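SAM-dependent methyltransferase (PDB 3KR9) probably methylates N1 of an adenine in tRNA, using S-adenosylmethionine as methyl donor on a class I Rossmann-like fold. Local coordinates at residues V47-G50 against P51-A55. Residues are numbered along the deposited sequence; the frame is centred on the assembly and turned at random.
Sequences VVEG and PYQSA
The carbonyl oxygen of V48 accepts the backbone N-H of Y52, O to N 2.9 Å with an angle of 162° at the hydrogen, and so opens helix 49-61, the crossover helix between parallel strands 39-46 and 68-72 in the Rossmann-like sheet. V48 is the N-cap; the i to i+4 ladder continues with hydrogen bonds from Q53 N to E49 O (2.9 Å) and S54 N to G50 O (3.0 Å). Proline suits position 51, in the first turn, where its missing N-H costs no helical bond. Its ring meets the V48 side chain at a slant: V48 CG1 sits 3.9 Å from P51 CG, while CG2 presses on P51 CD at a tight 3.4 Å. The Y52 side chain leads away from this turn and packs on E46, V70 and L72, a large aromatic bridging helix and sheet. S54 OG hydrogen-bonds with H26 ND1. Towards solvent, E49 and Q53 run side by side, pointing the same way. With CG anti to the backbone N (chi1 172°) and a bend at chi2, E49 brings its carboxylate beside the amide, the two planes 61° apart and E49 OE2 lying 3.9 Å from Q53 NE2.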
loop_
_atom_site.group_PDB
_atom_site.type_symbol
_atom_site.label_atom_id
_atom_site.label_comp_id
_atom_site.label_asym_id
_atom_site.label_seq_id
_atom_site.Cartn_x
_atom_site.Cartn_y
_atom_site.Cartn_z
ATOM N N VAL A 47 7.499 13.306 7.668
ATOM C CA VAL A 47 6.839 14.605 7.869
ATOM C C VAL A 47 7.000 15.132 9.307
ATOM O O VAL A 47 6.902 16.349 9.527
ATOM C CB VAL A 47 5.361 14.601 7.461
ATOM C CG1 VAL A 47 4.586 13.639 8.341
ATOM C CG2 VAL A 47 4.754 16.091 7.577
ATOM N N VAL A 48 7.228 14.243 10.277
ATOM C CA VAL A 48 7.414 14.666 11.678
ATOM C C VAL A 48 8.868 14.540 12.148
ATOM O O VAL A 48 9.646 13.662 11.659
ATOM C CB VAL A 48 6.395 13.981 12.684
ATOM C CG1 VAL A 48 5.843 12.696 12.136
ATOM C CG2 VAL A 48 7.020 13.751 14.062
ATOM N N GLU A 49 9.218 15.411 13.094
ATOM C CA GLU A 49 10.591 15.626 13.577
ATOM C C GLU A 49 11.218 14.376 14.219
ATOM O O GLU A 49 12.371 14.046 13.953
ATOM C CB GLU A 49 10.588 16.755 14.626
ATOM C CG GLU A 49 11.929 16.959 15.363
ATOM C CD GLU A 49 12.905 17.653 14.492
ATOM O OE1 GLU A 49 12.642 17.775 13.267
ATOM O OE2 GLU A 49 13.965 18.045 15.005
ATOM N N GLY A 50 10.473 13.717 15.093
ATOM C CA GLY A 50 10.927 12.452 15.687
ATOM C C GLY A 50 11.356 11.379 14.656
ATOM O O GLY A 50 12.513 11.025 14.576
ATOM N N PRO A 51 10.409 10.856 13.871
ATOM C CA PRO A 51 10.731 9.903 12.778
ATOM C C PRO A 51 11.819 10.464 11.837
ATOM O O PRO A 51 12.724 9.744 11.436
ATOM C CB PRO A 51 9.391 9.780 12.050
ATOM C CG PRO A 51 8.368 9.860 13.163
ATOM C CD PRO A 51 8.955 10.899 14.153
ATOM N N TYR A 52 11.725 11.724 11.428
ATOM C CA TYR A 52 12.874 12.322 10.716
ATOM C C TYR A 52 14.240 12.093 11.397
ATOM O O TYR A 52 15.184 11.705 10.748
ATOM C CB TYR A 52 12.746 13.803 10.601
ATOM C CG TYR A 52 13.975 14.473 9.995
ATOM C CD1 TYR A 52 14.225 14.370 8.653
ATOM C CD2 TYR A 52 14.849 15.274 10.770
ATOM C CE1 TYR A 52 15.309 15.022 8.057
ATOM C CE2 TYR A 52 15.991 15.914 10.167
ATOM C CZ TYR A 52 16.196 15.772 8.812
ATOM O OH TYR A 52 17.273 16.332 8.136
ATOM N N GLN A 53 14.378 12.472 12.674
ATOM C CA GLN A 53 15.680 12.324 13.340
ATOM C C GLN A 53 16.105 10.844 13.454
ATOM O O GLN A 53 17.292 10.531 13.330
ATOM C CB GLN A 53 15.644 12.928 14.753
ATOM C CG GLN A 53 15.695 14.461 14.729
ATOM C CD GLN A 53 17.032 14.973 14.196
ATOM O OE1 GLN A 53 18.059 14.322 14.336
ATOM N NE2 GLN A 53 17.020 16.153 13.612
ATOM N N SER A 54 15.149 9.945 13.725
ATOM C CA SER A 54 15.502 8.521 13.811
ATOM C C SER A 54 16.019 8.016 12.442
ATOM O O SER A 54 17.034 7.294 12.370
ATOM C CB SER A 54 14.313 7.674 14.296
ATOM O OG SER A 54 14.537 6.256 14.088
ATOM N N ALA A 55 15.352 8.438 11.359
ATOM C CA ALA A 55 15.777 7.998 10.021
ATOM C C ALA A 55 17.170 8.564 9.747
ATOM O O ALA A 55 18.018 7.838 9.220
ATOM C CB ALA A 55 14.790 8.477 8.936
#